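Local atomic coordinates of Pgp2 (Campylobacter jejuni subsp. jejuni, PDB entry 6XJ6), a protein that probably trims peptidoglycan as an LD-carboxypeptidase, directing helical cell shape with the help of a peptidoglycan-binding pocket on its accessory NTF2-like domain. Residues A186-D191 with K229-S234; D106-K111 with K205-M210; D235-P240 with R251-E256; D25-V30 with Y42-G47. All coordinates share one frame; numbering follows the deposited sequence. Where two conformers were deposited one is given.

Contact 1 (A186-D191 with K229-S234)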
loop_
_atom_site.group_PDB
_atom_site.type_symbol
_atom_site.label_atom_id
_atom_site.label_comp_id
_atom_site.label_asym_id
_atom_site.label_seq_id
_atom_site.Cartn_x
_atom_site.Cartn_y
_atom_site.Cartn_z
ATOM N N ALA A 186 -11.043 -9.930 18.432
ATOM C CA ALA A 186 -11.900 -8.980 19.132
ATOM C C ALA A 186 -13.187 -8.731 18.356
ATOM O O ALA A 186 -14.279 -8.704 18.938
ATOM C CB ALA A 186 -11.145 -7.670 19.353
ATOM N N TRP A 187 -13.081 -8.545 17.038
ATOM C CA TRP A 187 -14.279 -8.371 16.223
ATOM C C TRP A 187 -15.145 -9.620 16.252
ATOM O O TRP A 187 -16.374 -9.532 16.372
ATOM C CB TRP A 187 -13.888 -8.032 14.784
ATOM C CG TRP A 187 -15.064 -7.942 13.861
ATOM C CD1 TRP A 187 -15.810 -6.831 13.591
ATOM C CD2 TRP A 187 -15.637 -9.006 13.091
ATOM N NE1 TRP A 187 -16.809 -7.136 12.699
ATOM C CE2 TRP A 187 -16.725 -8.464 12.374
ATOM C CE3 TRP A 187 -15.336 -10.364 12.935
ATOM C CZ2 TRP A 187 -17.512 -9.231 11.516
ATOM C CZ3 TRP A 187 -16.119 -11.125 12.080
ATOM C CH2 TRP A 187 -17.193 -10.556 11.382
ATOM N N THR A 188 -14.521 -10.794 16.133
ATOM C CA THR A 188 -15.267 -12.046 16.159
ATOM C C THR A 188 -16.063 -12.182 17.448
ATOM O O THR A 188 -17.211 -12.644 17.437
ATOM C CB THR A 188 -14.297 -13.225 16.018
ATOM O OG1 THR A 188 -13.623 -13.157 14.755
ATOM C CG2 THR A 188 -15.041 -14.556 16.112
ATOM N N ASN A 189 -15.463 -11.800 18.571
ATOM C CA ASN A 189 -16.083 -11.954 19.878
ATOM C C ASN A 189 -16.882 -10.729 20.300
ATOM O O ASN A 189 -17.381 -10.696 21.429
ATOM C CB ASN A 189 -15.018 -12.266 20.933
ATOM C CG ASN A 189 -14.420 -13.647 20.768
ATOM O OD1 ASN A 189 -15.008 -14.521 20.132
ATOM N ND2 ASN A 189 -13.246 -13.855 21.351
ATOM N N SER A 190 -17.021 -9.731 19.426
ATOM C CA SER A 190 -17.751 -8.507 19.766
ATOM C C SER A 190 -17.169 -7.858 21.020
ATOM O O SER A 190 -17.892 -7.315 21.858
ATOM C CB SER A 190 -19.250 -8.774 19.912
ATOM O OG SER A 190 -19.803 -9.219 18.683
ATOM N N ASP A 191 -15.844 -7.922 21.143
ATOM C CA ASP A 191 -15.106 -7.336 22.264
ATOM C C ASP A 191 -14.765 -5.902 21.880
ATOM O O ASP A 191 -13.717 -5.621 21.300
ATOM C CB ASP A 191 -13.855 -8.160 22.537
ATOM C CG ASP A 191 -12.993 -7.584 23.647
ATOM O OD1 ASP A 191 -13.355 -6.541 24.222
ATOM O OD2 ASP A 191 -11.940 -8.186 23.951
ATOM N N LYS A 229 -19.958 -15.136 15.027
ATOM C CA LYS A 229 -19.312 -14.827 13.763
ATOM C C LYS A 229 -18.228 -15.857 13.472
ATOM O O LYS A 229 -17.578 -16.375 14.385
ATOM C CB LYS A 229 -18.668 -13.435 13.814
ATOM C CG LYS A 229 -19.561 -12.363 14.432
ATOM C CD LYS A 229 -18.819 -11.045 14.621
ATOM C CE LYS A 229 -19.664 -10.044 15.399
ATOM N NZ LYS A 229 -18.942 -8.766 15.665
ATOM N N LYS A 230 -18.043 -16.148 12.186
ATOM C CA LYS A 230 -16.966 -17.013 11.715
ATOM C C LYS A 230 -16.302 -16.318 10.538
ATOM O O LYS A 230 -16.946 -16.077 9.513
ATOM C CB LYS A 230 -17.501 -18.381 11.291
ATOM N N ILE A 231 -15.019 -15.998 10.681
ATOM C CA ILE A 231 -14.316 -15.170 9.712
ATOM C C ILE A 231 -12.922 -15.739 9.488
ATOM O O ILE A 231 -12.260 -16.175 10.434
ATOM C CB ILE A 231 -14.258 -13.705 10.197
ATOM C CG1 ILE A 231 -13.464 -12.838 9.222
ATOM C CG2 ILE A 231 -13.667 -13.631 11.602
ATOM C CD1 ILE A 231 -13.618 -11.351 9.479
ATOM N N LYS A 232 -12.483 -15.744 8.229
ATOM C CA LYS A 232 -11.154 -16.209 7.857
ATOM C C LYS A 232 -10.452 -15.157 7.012
ATOM O O LYS A 232 -11.063 -14.551 6.126
ATOM C CB LYS A 232 -11.236 -17.513 7.058
ATOM C CG LYS A 232 -11.338 -18.759 7.922
ATOM C CD LYS A 232 -11.590 -19.999 7.077
ATOM C CE LYS A 232 -13.078 -20.280 6.924
ATOM N NZ LYS A 232 -13.408 -20.866 5.595
ATOM N N PHE A 233 -9.168 -14.941 7.295
ATOM C CA PHE A 233 -8.321 -14.065 6.499
ATOM C C PHE A 233 -7.426 -14.916 5.609
ATOM O O PHE A 233 -6.922 -15.963 6.034
ATOM C CB PHE A 233 -7.428 -13.185 7.378
ATOM C CG PHE A 233 -8.160 -12.145 8.178
ATOM C CD1 PHE A 233 -9.523 -11.938 8.034
ATOM C CD2 PHE A 233 -7.461 -11.355 9.082
ATOM C CE1 PHE A 233 -10.173 -10.959 8.778
ATOM C CE2 PHE A 233 -8.106 -10.385 9.827
ATOM C CZ PHE A 233 -9.460 -10.190 9.680
ATOM N N SER A 234 -7.234 -14.470 4.371
ATOM C CA SER A 234 -6.327 -15.154 3.462
ATOM C C SER A 234 -5.665 -14.129 2.553
ATOM O O SER A 234 -6.044 -12.955 2.523
ATOM C CB SER A 234 -7.047 -16.237 2.653
ATOM O OG SER A 234 -8.017 -15.683 1.793
#
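Lys229 NZ donates to the backbone O of Trp187 at 2.8 Å, tying the approach to strand 232-240 onto the C-terminal end of helix 170-188 in the NTF2-like domain. The helix closes in a Schellman motif, Ser190 having positive phi. Trp187 O accepts twice, from Ser190 N within the motif and from Lys229 NZ, which stands 21° from the carbonyl plane. A positive charge here probably offsets the negative end of the helix dipole. Ser190 OG lies 3.2 Å from Lys229 NZ.

The same lysine serves the indole. Its chain, extended beyond CG, passes over one face of Trp187, with CD 3.6 Å from the centroid of the six-membered ring (CH-pi) and NZ 4.0 Å from that of the five-membered ring (cation-pi), each 10° off the normal. Phe223 gives Lys229 a further cation-pi partner.

Apolar contact comes from Ile231, whose CG2 lies at the edge of the indole, near its plane and 3.5 Å from Trp187 CZ3. Tyr195 of helix 192-196 also touches this tryptophan. Thr188 OG1 is hydrogen-bonded to Lys184 O within the helix; it also meets Ile231 CG2 at 3.2 Å, a van der Waals contact. With chi1 of Thr188 at -62°, its methyl CG2 falls anti to the backbone N and rests 3.6 Å from Lys229 O.

Contact 2 (D106-K111 with K205-M210)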
loop_
_atom_site.group_PDB
_atom_site.type_symbol
_atom_site.label_atom_id
_atom_site.label_comp_id
_atom_site.label_asym_id
_atom_site.label_seq_id
_atom_site.Cartn_x
_atom_site.Cartn_y
_atom_site.Cartn_z
ATOM N N ASP A 106 -4.950 8.336 1.394
ATOM C CA ASP A 106 -4.976 9.634 0.729
ATOM C C ASP A 106 -6.375 10.229 0.766
ATOM O O ASP A 106 -6.557 11.408 1.094
ATOM C CB ASP A 106 -4.543 9.474 -0.728
ATOM C CG ASP A 106 -3.097 9.017 -0.879
ATOM O OD1 ASP A 106 -2.244 9.412 -0.061
ATOM O OD2 ASP A 106 -2.819 8.284 -1.849
ATOM N N LYS A 107 -7.382 9.428 0.413
ATOM C CA LYS A 107 -8.738 9.960 0.298
ATOM C C LYS A 107 -9.278 10.408 1.649
ATOM O O LYS A 107 -9.875 11.484 1.755
ATOM C CB LYS A 107 -9.670 8.926 -0.330
ATOM C CG LYS A 107 -9.426 8.672 -1.809
ATOM C CD LYS A 107 -10.357 7.587 -2.310
ATOM C CE LYS A 107 -10.242 7.372 -3.800
ATOM N NZ LYS A 107 -11.214 6.339 -4.240
ATOM N N VAL A 108 -9.113 9.590 2.693
ATOM C CA VAL A 108 -9.680 9.972 3.982
ATOM C C VAL A 108 -8.931 11.151 4.587
ATOM O O VAL A 108 -9.481 11.866 5.434
ATOM C CB VAL A 108 -9.818 8.794 4.969
ATOM C CG1 VAL A 108 -10.664 7.692 4.357
ATOM C CG2 VAL A 108 -8.457 8.268 5.395
ATOM N N GLN A 109 -7.691 11.372 4.169
ATOM C CA GLN A 109 -6.947 12.557 4.566
ATOM C C GLN A 109 -7.328 13.783 3.754
ATOM O O GLN A 109 -6.774 14.860 3.997
ATOM C CB GLN A 109 -5.447 12.303 4.426
ATOM C CG GLN A 109 -4.915 11.303 5.424
ATOM C CD GLN A 109 -3.447 11.008 5.224
ATOM O OE1 GLN A 109 -2.872 11.330 4.185
ATOM N NE2 GLN A 109 -2.831 10.382 6.222
ATOM N N GLY A 110 -8.249 13.643 2.808
ATOM C CA GLY A 110 -8.723 14.759 2.018
ATOM C C GLY A 110 -7.888 15.094 0.803
ATOM O O GLY A 110 -8.088 16.159 0.209
ATOM N N LYS A 111 -6.954 14.232 0.418
ATOM C CA LYS A 111 -6.133 14.499 -0.748
ATOM C C LYS A 111 -6.951 14.342 -2.022
ATOM O O LYS A 111 -7.935 13.596 -2.074
ATOM C CB LYS A 111 -4.959 13.524 -0.797
ATOM C CG LYS A 111 -3.956 13.706 0.316
ATOM C CD LYS A 111 -2.740 12.840 0.055
ATOM C CE LYS A 111 -1.722 12.940 1.167
ATOM N NZ LYS A 111 -0.565 12.059 0.885
ATOM N N LYS A 205 -9.190 8.243 10.358
ATOM C CA LYS A 205 -10.054 9.088 9.547
ATOM C C LYS A 205 -10.927 8.224 8.646
ATOM O O LYS A 205 -10.544 7.115 8.258
ATOM C CB LYS A 205 -9.225 10.064 8.711
ATOM C CG LYS A 205 -8.539 11.136 9.540
ATOM C CD LYS A 205 -7.735 12.088 8.684
ATOM C CE LYS A 205 -6.969 13.091 9.533
ATOM N NZ LYS A 205 -5.685 12.537 10.047
ATOM N N ARG A 206 -12.108 8.753 8.315
ATOM C CA ARG A 206 -13.142 8.007 7.609
ATOM C C ARG A 206 -13.797 8.899 6.562
ATOM O O ARG A 206 -13.815 10.126 6.687
ATOM C CB ARG A 206 -14.233 7.533 8.578
ATOM C CG ARG A 206 -13.725 6.687 9.735
ATOM C CD ARG A 206 -14.746 6.634 10.853
ATOM N NE ARG A 206 -16.085 6.343 10.351
ATOM C CZ ARG A 206 -16.565 5.123 10.144
ATOM N NH1 ARG A 206 -15.823 4.052 10.398
ATOM N NH2 ARG A 206 -17.795 4.970 9.683
ATOM N N PHE A 207 -14.373 8.260 5.538
ATOM C CA PHE A 207 -15.112 9.004 4.522
ATOM C C PHE A 207 -16.224 9.834 5.144
ATOM O O PHE A 207 -16.468 10.972 4.726
ATOM C CB PHE A 207 -15.717 8.049 3.495
ATOM C CG PHE A 207 -14.741 7.546 2.482
ATOM C CD1 PHE A 207 -14.087 8.428 1.637
ATOM C CD2 PHE A 207 -14.499 6.191 2.349
ATOM C CE1 PHE A 207 -13.187 7.965 0.694
ATOM C CE2 PHE A 207 -13.605 5.722 1.408
ATOM C CZ PHE A 207 -12.950 6.610 0.578
ATOM N N ASP A 208 -16.933 9.274 6.125
ATOM C CA ASP A 208 -18.058 9.979 6.729
ATOM C C ASP A 208 -17.631 10.982 7.792
ATOM O O ASP A 208 -18.493 11.570 8.447
ATOM C CB ASP A 208 -19.097 8.990 7.280
ATOM C CG ASP A 208 -18.572 8.135 8.424
ATOM O OD1 ASP A 208 -17.499 8.433 8.983
ATOM O OD2 ASP A 208 -19.255 7.149 8.766
ATOM N N LYS A 209 -16.328 11.190 7.968
ATOM C CA LYS A 209 -15.796 12.212 8.866
ATOM C C LYS A 209 -16.209 12.000 10.323
ATOM O O LYS A 209 -16.178 12.939 11.124
ATOM C CB LYS A 209 -16.156 13.623 8.384
ATOM C CG LYS A 209 -15.523 13.973 7.044
ATOM C CD LYS A 209 -15.943 15.349 6.558
ATOM C CE LYS A 209 -15.169 15.757 5.312
ATOM N NZ LYS A 209 -15.255 14.740 4.225
ATOM N N MET A 210 -16.587 10.782 10.697
ATOM C CA MET A 210 -16.933 10.513 12.086
ATOM C C MET A 210 -15.686 10.555 12.964
ATOM O O MET A 210 -14.630 10.031 12.599
ATOM C CB MET A 210 -17.588 9.136 12.206
ATOM C CG MET A 210 -18.162 8.849 13.574
ATOM S SD MET A 210 -18.845 7.187 13.717
ATOM C CE MET A 210 -20.168 7.235 12.534
HETATM O O HOH W 1 -11.956 12.160 6.366
HETATM O O HOH W 2 -3.923 9.873 8.893
#
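Val108 packs its two methyls against the chain at Lys205 to Phe207: CG2 meets Lys205 CB at 3.8 Å, while CG1 lies 3.9 Å from Phe207 N and stands over the centre of the Phe207 ring, 4.3 Å above its plane. Lys107 reaches the same ring with CB, 3.8 Å from Phe207 CE1, and also with CD, its extended chain passing the ring obliquely. The aliphatic part of Lys205 runs past the helix end, CD 3.7 Å from Val108 O.

No direct hydrogen bond crosses. Water 1 instead donates both to Val108 O (2.7 Å) and to Arg206 O (2.8 Å), and water 2 accepts from Gln109 NE2 and, weakly, from Lys205 NZ.

The contact joins the L,D-transpeptidase catalytic domain to the NTF2-like domain, setting the end of helix 104-108, closed by a Schellman motif at Gly110, against a type I turn from Arg206 to Lys209. Within this turn, Arg206 forms a salt bridge with Asp208, gripping the carboxylate side-on through NE and NH2, the NH2 bond to OD2 lying in the guanidinium plane. Asp208 OD1 also accepts from Met210 N, an Asx turn, and Phe215 of helix 212-223 touches both Arg206 and Met210.

Contact 3 (D235-P240 with R251-E256)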
loop_
_atom_site.group_PDB
_atom_site.type_symbol
_atom_site.label_atom_id
_atom_site.label_comp_id
_atom_site.label_asym_id
_atom_site.label_seq_id
_atom_site.Cartn_x
_atom_site.Cartn_y
_atom_site.Cartn_z
ATOM N N ASP A 235 -4.651 -14.586 1.824
ATOM C CA ASP A 235 -3.916 -13.757 0.867
ATOM C C ASP A 235 -3.388 -12.481 1.525
ATOM O O ASP A 235 -3.551 -11.375 1.013
ATOM C CB ASP A 235 -4.776 -13.441 -0.361
ATOM C CG ASP A 235 -3.968 -12.872 -1.520
ATOM O OD1 ASP A 235 -2.757 -13.162 -1.617
ATOM O OD2 ASP A 235 -4.550 -12.128 -2.338
ATOM N N ILE A 236 -2.738 -12.636 2.673
ATOM C CA ILE A 236 -2.278 -11.478 3.434
ATOM C C ILE A 236 -0.987 -10.942 2.835
ATOM O O ILE A 236 -0.002 -11.678 2.676
ATOM C CB ILE A 236 -2.091 -11.830 4.914
ATOM C CG1 ILE A 236 -3.418 -12.292 5.521
ATOM C CG2 ILE A 236 -1.571 -10.611 5.687
ATOM C CD1 ILE A 236 -3.250 -12.961 6.873
ATOM N N ASN A 237 -0.993 -9.648 2.508
ATOM C CA ASN A 237 0.183 -8.925 2.047
ATOM C C ASN A 237 0.415 -7.761 2.991
ATOM O O ASN A 237 -0.496 -6.956 3.215
ATOM C CB ASN A 237 -0.035 -8.350 0.652
ATOM C CG ASN A 237 -0.206 -9.409 -0.407
ATOM O OD1 ASN A 237 0.418 -10.470 -0.342
ATOM N ND2 ASN A 237 -1.026 -9.118 -1.411
ATOM N N ILE A 238 1.617 -7.684 3.546
ATOM C CA ILE A 238 2.005 -6.595 4.431
ATOM C C ILE A 238 3.178 -5.880 3.788
ATOM O O ILE A 238 4.160 -6.521 3.391
ATOM C CB ILE A 238 2.341 -7.107 5.842
ATOM C CG1 ILE A 238 1.068 -7.676 6.471
ATOM C CG2 ILE A 238 2.933 -5.996 6.702
ATOM C CD1 ILE A 238 1.238 -8.190 7.868
ATOM N N SER A 239 3.065 -4.556 3.666
ATOM C CA SER A 239 4.061 -3.793 2.945
ATOM C C SER A 239 4.470 -2.540 3.705
ATOM O O SER A 239 3.623 -1.867 4.301
ATOM C CB SER A 239 3.476 -3.357 1.600
ATOM O OG SER A 239 2.974 -4.466 0.875
ATOM N N PRO A 240 5.747 -2.168 3.652
ATOM C CA PRO A 240 6.166 -0.904 4.258
ATOM C C PRO A 240 5.600 0.265 3.469
ATOM O O PRO A 240 5.450 0.193 2.249
ATOM C CB PRO A 240 7.697 -0.959 4.150
ATOM C CG PRO A 240 7.946 -1.785 2.951
ATOM C CD PRO A 240 6.864 -2.834 2.953
ATOM N N ARG A 251 1.000 -1.025 5.004
ATOM C CA ARG A 251 -0.266 -1.384 4.387
ATOM C C ARG A 251 -0.469 -2.879 4.586
ATOM O O ARG A 251 0.458 -3.661 4.371
ATOM C CB ARG A 251 -0.262 -1.055 2.898
ATOM C CG ARG A 251 -1.615 -1.195 2.277
ATOM C CD ARG A 251 -1.556 -1.059 0.781
ATOM N NE ARG A 251 -1.438 -2.379 0.202
ATOM C CZ ARG A 251 -1.994 -2.769 -0.937
ATOM N NH1 ARG A 251 -2.707 -1.930 -1.675
ATOM N NH2 ARG A 251 -1.818 -4.015 -1.341
ATOM N N ILE A 252 -1.665 -3.265 5.015
ATOM C CA ILE A 252 -2.022 -4.668 5.217
ATOM C C ILE A 252 -3.257 -4.927 4.375
ATOM O O ILE A 252 -4.308 -4.336 4.627
ATOM C CB ILE A 252 -2.321 -4.979 6.693
ATOM C CG1 ILE A 252 -1.155 -4.555 7.590
ATOM C CG2 ILE A 252 -2.626 -6.476 6.850
ATOM C CD1 ILE A 252 -1.420 -4.710 9.071
ATOM N N SER A 253 -3.142 -5.811 3.392
ATOM C CA SER A 253 -4.277 -6.188 2.566
ATOM C C SER A 253 -4.515 -7.683 2.693
ATOM O O SER A 253 -3.586 -8.464 2.919
ATOM C CB SER A 253 -4.075 -5.790 1.096
ATOM O OG SER A 253 -2.959 -6.434 0.518
ATOM N N PHE A 254 -5.773 -8.078 2.565
ATOM C CA PHE A 254 -6.132 -9.479 2.723
ATOM C C PHE A 254 -7.557 -9.664 2.242
ATOM O O PHE A 254 -8.309 -8.695 2.095
ATOM C CB PHE A 254 -5.993 -9.946 4.178
ATOM C CG PHE A 254 -6.732 -9.095 5.177
ATOM C CD1 PHE A 254 -8.002 -9.437 5.594
ATOM C CD2 PHE A 254 -6.142 -7.953 5.701
ATOM C CE1 PHE A 254 -8.676 -8.660 6.515
ATOM C CE2 PHE A 254 -6.818 -7.169 6.620
ATOM C CZ PHE A 254 -8.078 -7.524 7.027
ATOM N N TYR A 255 -7.912 -10.920 1.988
ATOM C CA TYR A 255 -9.286 -11.300 1.698
ATOM C C TYR A 255 -9.972 -11.695 2.993
ATOM O O TYR A 255 -9.392 -12.388 3.837
ATOM C CB TYR A 255 -9.343 -12.500 0.750
ATOM C CG TYR A 255 -8.977 -12.222 -0.686
ATOM C CD1 TYR A 255 -7.945 -12.916 -1.304
ATOM C CD2 TYR A 255 -9.676 -11.285 -1.435
ATOM C CE1 TYR A 255 -7.611 -12.677 -2.623
ATOM C CE2 TYR A 255 -9.346 -11.039 -2.756
ATOM C CZ TYR A 255 -8.315 -11.736 -3.343
ATOM O OH TYR A 255 -7.991 -11.491 -4.659
ATOM N N GLU A 256 -11.217 -11.266 3.135
ATOM C CA GLU A 256 -12.062 -11.614 4.265
ATOM C C GLU A 256 -13.073 -12.626 3.755
ATOM O O GLU A 256 -13.845 -12.321 2.844
ATOM C CB GLU A 256 -12.776 -10.357 4.760
ATOM C CG GLU A 256 -13.477 -10.500 6.077
ATOM C CD GLU A 256 -13.790 -9.152 6.689
ATOM O OE1 GLU A 256 -14.850 -8.580 6.359
ATOM O OE2 GLU A 256 -12.960 -8.651 7.478
HETATM O O HOH W 3 -4.214 -9.118 -0.316
HETATM O O HOH W 4 0.138 -4.532 1.203
#
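Asp235 lays its side chain obliquely against Tyr255: CG is anti to the backbone N (chi1 -166°), which carries OD2 to 3.1 Å from Tyr255 CE1 and leaves CB 3.3 Å from Tyr255 CD1, the carboxylate and ring planes 29° apart. Arg266 makes a cation-pi contact with the same tyrosine. Next along, Ile236 CG1 meets Phe254 CB at 3.7 Å. The Phe254 side chain takes chi1 53°, CG wedged between the backbone N and carbonyl carbon, and its ring leads away from strand 236-240 toward Phe233 and Leu180.

The frame is an antiparallel beta hairpin of the curved NTF2-like sheet. Asn237 with Ser253 and Ser239 with Arg251 are hydrogen-bonded pairs, linked by four N-H...O bonds of 2.8 to 2.9 Å, and Ile238 with Ile252 is the non-hydrogen-bonded pair between them. In the conformer given, Ile238 CG1 lies alongside Ile252 CG2 at 3.9 Å, and Leu177 of helix 170-188 touches Ile238 on this face.

The face bearing Asn237 and Arg251 meets Phe157 of strand 156-161. Here Arg251 NE donates to water 4 at the guanidinium edge, in plane at 2.8 Å, and the water is also bound to Ser239 OG, which is also hydrogen-bonded to Tyr23 OH.

Contact 4 (D25-V30 with Y42-G47)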
loop_
_atom_site.group_PDB
_atom_site.type_symbol
_atom_site.label_atom_id
_atom_site.label_comp_id
_atom_site.label_asym_id
_atom_site.label_seq_id
_atom_site.Cartn_x
_atom_site.Cartn_y
_atom_site.Cartn_z
ATOM N N ASP A 25 1.808 -14.600 -1.912
ATOM C CA ASP A 25 2.184 -15.197 -3.187
ATOM C C ASP A 25 3.139 -14.247 -3.902
ATOM O O ASP A 25 3.513 -13.197 -3.372
ATOM C CB ASP A 25 0.934 -15.528 -4.017
ATOM C CG ASP A 25 1.241 -16.387 -5.237
ATOM O OD1 ASP A 25 2.071 -17.318 -5.129
ATOM O OD2 ASP A 25 0.651 -16.124 -6.310
ATOM N N ASN A 26 3.542 -14.632 -5.112
ATOM C CA ASN A 26 4.525 -13.873 -5.875
ATOM C C ASN A 26 3.968 -12.523 -6.297
ATOM O O ASN A 26 2.824 -12.417 -6.744
ATOM C CB ASN A 26 4.910 -14.648 -7.131
ATOM C CG ASN A 26 5.699 -15.904 -6.826
ATOM O OD1 ASN A 26 5.918 -16.253 -5.665
ATOM N ND2 ASN A 26 6.127 -16.596 -7.874
ATOM N N VAL A 27 4.806 -11.496 -6.188
ATOM C CA VAL A 27 4.457 -10.139 -6.584
ATOM C C VAL A 27 5.696 -9.480 -7.174
ATOM O O VAL A 27 6.817 -9.972 -7.049
ATOM C CB VAL A 27 3.910 -9.288 -5.409
ATOM C CG1 VAL A 27 2.707 -9.953 -4.759
ATOM C CG2 VAL A 27 4.993 -9.016 -4.368
ATOM N N ALA A 28 5.476 -8.346 -7.819
ATOM C CA ALA A 28 6.547 -7.448 -8.205
ATOM C C ALA A 28 6.338 -6.125 -7.490
ATOM O O ALA A 28 5.199 -5.694 -7.276
ATOM C CB ALA A 28 6.565 -7.207 -9.715
ATOM N N ILE A 29 7.441 -5.482 -7.124
ATOM C CA ILE A 29 7.409 -4.179 -6.470
ATOM C C ILE A 29 8.195 -3.197 -7.324
ATOM O O ILE A 29 9.392 -3.397 -7.561
ATOM C CB ILE A 29 7.981 -4.230 -5.047
ATOM C CG1 ILE A 29 7.237 -5.267 -4.195
ATOM C CG2 ILE A 29 7.905 -2.848 -4.414
ATOM C CD1 ILE A 29 7.987 -6.563 -4.047
ATOM N N VAL A 30 7.529 -2.134 -7.769
ATOM C CA VAL A 30 8.162 -1.034 -8.487
ATOM C C VAL A 30 8.568 -0.012 -7.430
ATOM O O VAL A 30 7.715 0.675 -6.859
ATOM C CB VAL A 30 7.188 -0.412 -9.498
ATOM C CG1 VAL A 30 7.829 0.753 -10.236
ATOM C CG2 VAL A 30 6.698 -1.463 -10.477
ATOM N N TYR A 42 11.431 -5.145 -8.520
ATOM C CA TYR A 42 11.864 -6.331 -7.804
ATOM C C TYR A 42 10.765 -7.375 -7.845
ATOM O O TYR A 42 9.592 -7.059 -7.650
ATOM C CB TYR A 42 12.130 -6.010 -6.344
ATOM C CG TYR A 42 13.325 -5.133 -6.115
ATOM C CD1 TYR A 42 14.601 -5.675 -6.022
ATOM C CD2 TYR A 42 13.182 -3.761 -5.973
ATOM C CE1 TYR A 42 15.695 -4.870 -5.804
ATOM C CE2 TYR A 42 14.271 -2.953 -5.752
ATOM C CZ TYR A 42 15.524 -3.510 -5.667
ATOM O OH TYR A 42 16.617 -2.701 -5.446
ATOM N N SER A 43 11.148 -8.618 -8.120
ATOM C CA SER A 43 10.248 -9.747 -7.961
ATOM C C SER A 43 10.436 -10.333 -6.569
ATOM O O SER A 43 11.558 -10.413 -6.061
ATOM C CB SER A 43 10.536 -10.818 -9.014
ATOM O OG SER A 43 11.851 -11.320 -8.880
ATOM N N TYR A 44 9.327 -10.726 -5.952
ATOM C CA TYR A 44 9.329 -11.389 -4.657
ATOM C C TYR A 44 8.754 -12.776 -4.866
ATOM O O TYR A 44 7.634 -12.910 -5.366
ATOM C CB TYR A 44 8.450 -10.615 -3.676
ATOM C CG TYR A 44 8.255 -11.263 -2.318
ATOM C CD1 TYR A 44 7.317 -12.268 -2.133
ATOM C CD2 TYR A 44 8.987 -10.843 -1.215
ATOM C CE1 TYR A 44 7.127 -12.847 -0.890
ATOM C CE2 TYR A 44 8.799 -11.410 0.027
ATOM C CZ TYR A 44 7.868 -12.407 0.185
ATOM O OH TYR A 44 7.685 -12.968 1.428
ATOM N N GLU A 45 9.525 -13.801 -4.496
ATOM C CA GLU A 45 9.093 -15.195 -4.574
ATOM C C GLU A 45 9.463 -15.865 -3.256
ATOM O O GLU A 45 10.636 -16.164 -3.024
ATOM C CB GLU A 45 9.757 -15.897 -5.751
ATOM C CG GLU A 45 9.435 -15.278 -7.096
ATOM C CD GLU A 45 10.115 -15.997 -8.245
ATOM O OE1 GLU A 45 10.722 -17.068 -8.009
ATOM O OE2 GLU A 45 10.040 -15.486 -9.385
ATOM N N ASP A 46 8.472 -16.068 -2.389
ATOM C CA ASP A 46 8.664 -16.765 -1.112
ATOM C C ASP A 46 9.875 -16.224 -0.350
ATOM O O ASP A 46 10.705 -16.972 0.170
ATOM C CB ASP A 46 8.748 -18.283 -1.306
ATOM C CG ASP A 46 8.861 -19.041 0.014
ATOM O OD1 ASP A 46 9.805 -19.852 0.172
ATOM O OD2 ASP A 46 8.015 -18.810 0.902
ATOM N N GLY A 47 9.968 -14.901 -0.279
ATOM C CA GLY A 47 11.015 -14.279 0.500
ATOM C C GLY A 47 12.342 -14.140 -0.203
ATOM O O GLY A 47 13.317 -13.715 0.429
HETATM O O HOH W 5 5.810 -15.536 -2.865
#
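Tyr44 and Val27 exchange backbone hydrogen bonds of unequal length: Tyr44 N to Val27 O is 2.8 Å and close to straight, whereas Val27 N to Tyr44 O stretches to 3.3 Å. The next hydrogen-bonded pair is tighter at one end, Ile29 N reaching Tyr42 O at 2.7 Å and Tyr42 N returning to Ile29 O. Between them Ala28 and Ser43 form a non-hydrogen-bonded pair, with Ala28 CA 3.1 Å from Tyr42 O in a CA-H...O contact.

These bonds zip up a beta hairpin of strands 27-33 and 38-45 in the mixed sheet of the catalytic domain, where Ala28 and Val30 bond on to strand 156-161 and Ser43 to strand 48-56.

Apolar contacts gather on one face. Val27 CG2 and Ile29 CD1 lie alongside Tyr44 CB, the valine methyl at 3.9 Å; Tyr44 CG, anti to the backbone N (chi1 175°), carries the ring on to an edge-to-face meeting with Tyr23.

At the open end of the hairpin the Asn26 amide packs across the Glu45 chain, ND2 3.6 Å from Glu45 CG, the amide plane turned 10° from that of the Glu45 carboxylate. The polar link is water 5, which donates to Asn26 OD1 (2.9 Å) and accepts from Asp46 N (2.8 Å).

Overall arrangement
Contacts 1 and 3 follow one another along strand 232-240 and touch: Ser234 O probably bonds to Tyr255 N at 2.8 Å, and Phe233 CE1 packs on Phe254 CE1 at 3.6 Å. Their centres lie 16 Å apart within the NTF2-like domain. Contact 4, in the catalytic domain, comes within about 5 Å of contact 3 at the nearest atoms without touching it, Tyr23 having links to both. Contact 2 joins the two domains elsewhere, on the other side of the chain's centre from contact 4, the two centres being 30 Å apart. All four lie away from His119 and Cys136, the predicted proton donor/acceptor and nucleophile.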